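Local coordinates for protein putative glycosidase ph117-related (Bacteroides thetaiotaomicron, PDB 5A7V) that probably acts on beta-linked mannosides as a family GH130 enzyme, binding mannose in the pocket of a beta-propeller, at residues A277-P281 with K282-L286; I374-P377 with K378-A381; F60-P63 with M64-D67. All coordinates share one frame; numbering follows the deposited sequence. Where two conformers were deposited one is given.

How the interactions relate
All three contacts are local ones, formed where the chain turns back on itself at the end of a beta strand, in what is probably the five-bladed propeller of family GH130. Interactions 1 and 2 are neighbours, with centres 18 Å apart and nearest atoms about 8 Å apart, yet they do not touch. Interaction 3 lies on the opposite side of the chain's centre, its own centre 42 Å from that of interaction 1 and 44 Å from that of interaction 2. The hairpin 277-286 stands back from the sugar: the side chain of L286 is about 13 Å from a bound alpha-D-mannopyranose, so it does not line the pocket.

Interaction 1 (A277-P281 with K282-L286); sequences AIYTP and KGIVL
A chi1 of 80° sets OG1 of T280 between its own backbone N and carbonyl carbon, and from there the hydroxyl turns in over the bend toward K282 and G283. It donates to G283 O at 2.7 Å and accepts from K282 N, the latter bond longer at 3.2 Å. G283 O is also taken by T280 N, which stands above the carbonyl plane, so two donors of the same threonine grip one oxygen; a small beta-branched hydroxyl residue suits this post. On the other face of the hairpin, chi1 of -173° swings the Y279 ring across I284, CD2 of Y279 lying 3.7 Å from I284 CG1. The element is a tight two-residue beta hairpin joining strand 270-280 to strand 283-291, probably inside one blade of a five-bladed propeller, and its bend is a type I turn from T280 to G283. P281 fits the first corner because its ring already fixes phi near the value required there, while K282 takes the second and sends its chain away. G283 adopts a phi of 137°, where a beta-carbon would press on the carbonyl oxygen of K282. Further along, I278 and V285 exchange both backbone bonds, I278 N to V285 O at 2.9 Å and V285 N to I278 O at 2.8 Å. V285 CG2 rests 4.1 Å from T280 CG2, and A277 CB meets I284 CG2 at 4.2 Å. Strand 205-212 continues the sheet beside A277 and Y279, and strand 306-314 beside I284 and L286; the Y279 ring also forms a cation-pi contact with K219.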
# COMPACT_ATOMS: atom_id res chain seq x y z
N ALA A 277 7.92 -3.35 3.85
CA ALA A 277 8.53 -3.16 5.16
C ALA A 277 10.02 -2.84 5.02
O ALA A 277 10.64 -3.24 4.01
CB ALA A 277 8.31 -4.33 6.01
N ILE A 278 10.63 -2.15 5.99
CA ILE A 278 11.99 -1.66 5.90
C ILE A 278 12.82 -2.08 7.09
O ILE A 278 12.50 -1.77 8.24
CB ILE A 278 12.05 -0.12 5.75
CG1 ILE A 278 11.18 0.35 4.60
CG2 ILE A 278 13.49 0.35 5.59
CD1 ILE A 278 10.91 1.86 4.60
N TYR A 279 13.93 -2.77 6.80
CA TYR A 279 14.89 -3.20 7.80
C TYR A 279 15.81 -2.02 8.18
O TYR A 279 16.44 -1.45 7.30
CB TYR A 279 15.71 -4.35 7.20
CG TYR A 279 16.66 -5.04 8.16
CD1 TYR A 279 17.93 -4.53 8.39
CD2 TYR A 279 16.27 -6.19 8.82
CE1 TYR A 279 18.81 -5.18 9.27
CE2 TYR A 279 17.14 -6.86 9.68
CZ TYR A 279 18.39 -6.35 9.91
OH TYR A 279 19.25 -6.99 10.77
N THR A 280 15.86 -1.64 9.46
CA THR A 280 16.59 -0.48 9.96
C THR A 280 17.46 -0.94 11.14
O THR A 280 17.26 -2.05 11.67
CB THR A 280 15.63 0.64 10.48
OG1 THR A 280 15.17 0.31 11.80
CG2 THR A 280 14.50 0.90 9.52
N PRO A 281 18.37 -0.05 11.63
CA PRO A 281 19.20 -0.45 12.78
C PRO A 281 18.45 -0.63 14.09
O PRO A 281 19.03 -1.17 15.03
CB PRO A 281 20.23 0.68 12.91
CG PRO A 281 19.87 1.71 11.95
CD PRO A 281 18.86 1.17 10.99
N LYS A 282 17.21 -0.15 14.19
CA LYS A 282 16.41 -0.33 15.39
C LYS A 282 15.44 -1.50 15.30
O LYS A 282 14.75 -1.82 16.27
CB LYS A 282 15.63 0.96 15.73
CG LYS A 282 16.50 2.16 15.98
CD LYS A 282 17.48 1.98 17.11
CE LYS A 282 18.32 3.22 17.32
NZ LYS A 282 19.41 2.97 18.31
N GLY A 283 15.35 -2.12 14.13
CA GLY A 283 14.32 -3.13 13.90
C GLY A 283 13.68 -2.98 12.54
O GLY A 283 14.06 -2.11 11.72
N ILE A 284 12.72 -3.84 12.27
CA ILE A 284 12.00 -3.80 11.02
C ILE A 284 10.75 -2.93 11.21
O ILE A 284 9.97 -3.15 12.16
CB ILE A 284 11.58 -5.22 10.59
CG1 ILE A 284 12.84 -6.00 10.23
CG2 ILE A 284 10.58 -5.18 9.46
CD1 ILE A 284 12.62 -7.51 10.20
N VAL A 285 10.59 -1.94 10.33
CA VAL A 285 9.43 -1.04 10.40
C VAL A 285 8.41 -1.44 9.34
O VAL A 285 8.73 -1.50 8.14
CB VAL A 285 9.83 0.42 10.23
CG1 VAL A 285 8.59 1.30 10.31
CG2 VAL A 285 10.82 0.82 11.31
N LEU A 286 7.18 -1.69 9.81
CA LEU A 286 6.03 -1.90 8.95
C LEU A 286 5.17 -0.64 9.05
O LEU A 286 4.61 -0.32 10.14
CB LEU A 286 5.20 -3.09 9.42
CG LEU A 286 3.92 -3.36 8.64
CD1 LEU A 286 4.15 -3.71 7.17
CD2 LEU A 286 3.05 -4.39 9.28

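Interaction 2 (I374-P377 with K378-A381); sequences IYNP and KKPA
The chain reverses through a type I turn from N376 to K379, closed by K379 N donating to N376 O at 2.9 Å from well above the carbonyl plane. The side chain of N376 repeats that grip one residue earlier: with CG anti to the backbone N (chi1 -178°), the amide folds over the bend and OD1 accepts from K378 N at 3.0 Å. Its ND2 runs beside the K379 chain, 3.7 Å from CB of K379, the two side chains pointing the same way. Beyond the turn P380 folds back, its CG 3.4 Å from P377 O and its CB near the plane of the Y375 ring at the edge, 4.1 Å from CE1. Water 1 ties the two arms, accepting from N376 N and from A381 N, both at 2.9 Å. The lysines suit a surface site, their ends leading away from the turn. P377 is at home at the first corner, where it brings no N-H in need of a partner. An asparagine followed by proline, with side-chain and main-chain oxygens both accepting, is the classic Asx-Pro turn, here at the exit of strand 369-375.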
# COMPACT_ATOMS: atom_id res chain seq x y z
N ILE A 374 6.87 13.99 1.42
CA ILE A 374 8.33 13.74 1.49
C ILE A 374 8.80 13.80 2.94
O ILE A 374 8.56 14.80 3.64
CB ILE A 374 9.14 14.74 0.65
CG1 ILE A 374 8.65 14.80 -0.79
CG2 ILE A 374 10.64 14.40 0.72
CD1 ILE A 374 9.29 15.89 -1.63
N TYR A 375 9.51 12.76 3.38
CA TYR A 375 10.27 12.76 4.63
C TYR A 375 11.74 12.96 4.25
O TYR A 375 12.34 12.11 3.56
CB TYR A 375 10.08 11.45 5.40
CG TYR A 375 11.10 11.15 6.46
CD1 TYR A 375 11.49 12.10 7.39
CD2 TYR A 375 11.70 9.87 6.52
CE1 TYR A 375 12.43 11.79 8.36
CE2 TYR A 375 12.63 9.58 7.48
CZ TYR A 375 13.03 10.51 8.38
OH TYR A 375 13.93 10.16 9.34
N ASN A 376 12.33 14.07 4.66
CA ASN A 376 13.73 14.36 4.42
C ASN A 376 14.50 14.12 5.72
O ASN A 376 14.43 14.94 6.65
CB ASN A 376 13.92 15.81 3.96
CG ASN A 376 15.37 16.13 3.66
OD1 ASN A 376 16.26 15.31 3.91
ND2 ASN A 376 15.61 17.32 3.14
N PRO A 377 15.26 13.01 5.83
CA PRO A 377 15.99 12.77 7.09
C PRO A 377 16.93 13.92 7.51
O PRO A 377 17.19 14.10 8.68
CB PRO A 377 16.77 11.48 6.77
CG PRO A 377 15.99 10.81 5.70
CD PRO A 377 15.44 11.91 4.85
N LYS A 378 17.46 14.68 6.54
CA LYS A 378 18.35 15.81 6.79
C LYS A 378 17.60 17.03 7.31
O LYS A 378 18.19 17.91 7.93
CB LYS A 378 19.13 16.16 5.51
CG LYS A 378 20.13 15.03 5.13
CD LYS A 378 20.96 15.42 3.90
CE LYS A 378 21.66 14.22 3.25
NZ LYS A 378 22.64 14.68 2.21
N LYS A 379 16.29 17.08 7.03
CA LYS A 379 15.46 18.26 7.42
C LYS A 379 14.04 17.75 7.77
O LYS A 379 13.07 18.02 7.05
CB LYS A 379 15.41 19.30 6.30
CG LYS A 379 16.77 19.83 5.85
CD LYS A 379 16.64 20.98 4.83
CE LYS A 379 18.00 21.45 4.36
NZ LYS A 379 17.82 22.52 3.35
N PRO A 380 13.92 17.00 8.88
CA PRO A 380 12.62 16.33 9.08
C PRO A 380 11.47 17.26 9.41
O PRO A 380 11.60 18.16 10.26
CB PRO A 380 12.88 15.38 10.26
CG PRO A 380 14.33 15.18 10.27
CD PRO A 380 14.91 16.48 9.83
N ALA A 381 10.34 17.04 8.76
CA ALA A 381 9.11 17.78 9.10
C ALA A 381 8.47 17.15 10.32
O ALA A 381 8.83 16.07 10.81
CB ALA A 381 8.18 17.76 7.90
O HOH W 1 10.49 15.85 6.10

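Interaction 3 (F60-P63 with M64-D67); sequences FYCP and MTQD
A small two-stranded hairpin, strands 60-62 and 67-69, turns here through P63, M64, T65 and Q66. C62 N donates to D67 O at 2.9 Å and so closes the turn, and Q66 N reaches back to C62 O at 2.8 Å, nearly in line with the carbonyl bond. That second link closes a five-residue alpha-turn, C62 to Q66: P63, M64 and T65 keep right-handed helical backbone angles and Q66 flips to a left-handed value, phi 61°, which reverses the chain into D67. At P63 the rigid ring favours this helical start to the bend. The C62 thiol swings inward with SG anti to its backbone N, chi1 170°, and accepts from T65 N at 3.3 Å. T65 OG1 lies 3.1 Å from the same sulfur, and M64 CB packs against it at 3.7 Å before the bent methionine chain leads off toward N132 and W140. At the solvent side the Y61 ring spreads along the returning arm. D67 N sits over one face, offset toward the rim, and Y61 CZ lies 3.6 Å from Q66 C. In the ring plane, at the edge, Y61 OH meets water 2 and water 3; water 3 accepts from Q66 NE2 at 3.0 Å. Outside the turn Y61 meets Y68 edge-to-face, and F60, with C62, touches R108 of strand 107-114. The chemistry thus divides in two: a buried thiol, a soft acceptor, takes an N-H inside the bend, whereas the phenol, exposed at its rim, meets the glutamine partly through solvent.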
# COMPACT_ATOMS: atom_id res chain seq x y z
N PHE A 60 -8.93 2.77 -23.60
CA PHE A 60 -8.17 1.52 -23.67
C PHE A 60 -9.05 0.49 -24.32
O PHE A 60 -10.19 0.33 -23.90
CB PHE A 60 -7.90 1.10 -22.18
CG PHE A 60 -7.40 -0.27 -21.98
CD1 PHE A 60 -6.23 -0.70 -22.61
CD2 PHE A 60 -8.04 -1.17 -21.10
CE1 PHE A 60 -5.70 -1.94 -22.35
CE2 PHE A 60 -7.50 -2.43 -20.89
CZ PHE A 60 -6.34 -2.81 -21.54
N TYR A 61 -8.52 -0.28 -25.29
CA TYR A 61 -9.27 -1.44 -25.80
C TYR A 61 -9.11 -2.58 -24.80
O TYR A 61 -8.02 -3.18 -24.69
CB TYR A 61 -8.78 -1.86 -27.19
CG TYR A 61 -9.64 -2.91 -27.84
CD1 TYR A 61 -9.39 -4.25 -27.67
CD2 TYR A 61 -10.71 -2.54 -28.64
CE1 TYR A 61 -10.15 -5.22 -28.28
CE2 TYR A 61 -11.49 -3.48 -29.28
CZ TYR A 61 -11.20 -4.83 -29.11
OH TYR A 61 -12.00 -5.74 -29.76
N CYS A 62 -10.15 -2.88 -24.06
CA CYS A 62 -10.09 -3.86 -23.00
C CYS A 62 -10.17 -5.23 -23.67
O CYS A 62 -11.14 -5.56 -24.37
CB CYS A 62 -11.26 -3.67 -22.01
SG CYS A 62 -11.40 -5.05 -20.85
N PRO A 63 -9.16 -6.09 -23.41
CA PRO A 63 -9.18 -7.41 -24.06
C PRO A 63 -10.22 -8.36 -23.50
O PRO A 63 -10.51 -9.37 -24.14
CB PRO A 63 -7.75 -7.96 -23.82
CG PRO A 63 -7.32 -7.27 -22.56
CD PRO A 63 -7.94 -5.89 -22.62
N MET A 64 -10.79 -8.02 -22.33
CA MET A 64 -11.94 -8.76 -21.82
C MET A 64 -13.26 -8.36 -22.41
O MET A 64 -14.04 -9.22 -22.82
CB MET A 64 -11.97 -8.67 -20.30
CG MET A 64 -10.79 -9.37 -19.70
SD MET A 64 -10.57 -11.10 -20.26
CE MET A 64 -11.94 -12.19 -19.89
N THR A 65 -13.48 -7.05 -22.47
CA THR A 65 -14.72 -6.44 -22.94
C THR A 65 -14.82 -6.47 -24.49
O THR A 65 -15.93 -6.42 -25.05
CB THR A 65 -14.78 -4.92 -22.50
OG1 THR A 65 -14.50 -4.75 -21.10
CG2 THR A 65 -16.14 -4.41 -22.66
N GLN A 66 -13.65 -6.42 -25.14
CA GLN A 66 -13.55 -6.24 -26.61
C GLN A 66 -14.14 -4.93 -27.07
O GLN A 66 -14.82 -4.86 -28.05
CB GLN A 66 -14.10 -7.45 -27.37
CG GLN A 66 -13.44 -8.77 -26.95
CD GLN A 66 -14.07 -9.96 -27.64
OE1 GLN A 66 -14.84 -10.72 -27.04
NE2 GLN A 66 -13.77 -10.11 -28.90
N ASP A 67 -13.87 -3.87 -26.32
CA ASP A 67 -14.28 -2.51 -26.73
C ASP A 67 -13.49 -1.53 -25.90
O ASP A 67 -12.79 -1.90 -24.93
CB ASP A 67 -15.80 -2.22 -26.57
CG ASP A 67 -16.32 -1.04 -27.49
OD1 ASP A 67 -15.57 -0.34 -28.26
OD2 ASP A 67 -17.53 -0.78 -27.41
O HOH W 2 -14.14 -4.93 -31.34
O HOH W 3 -11.34 -8.30 -29.14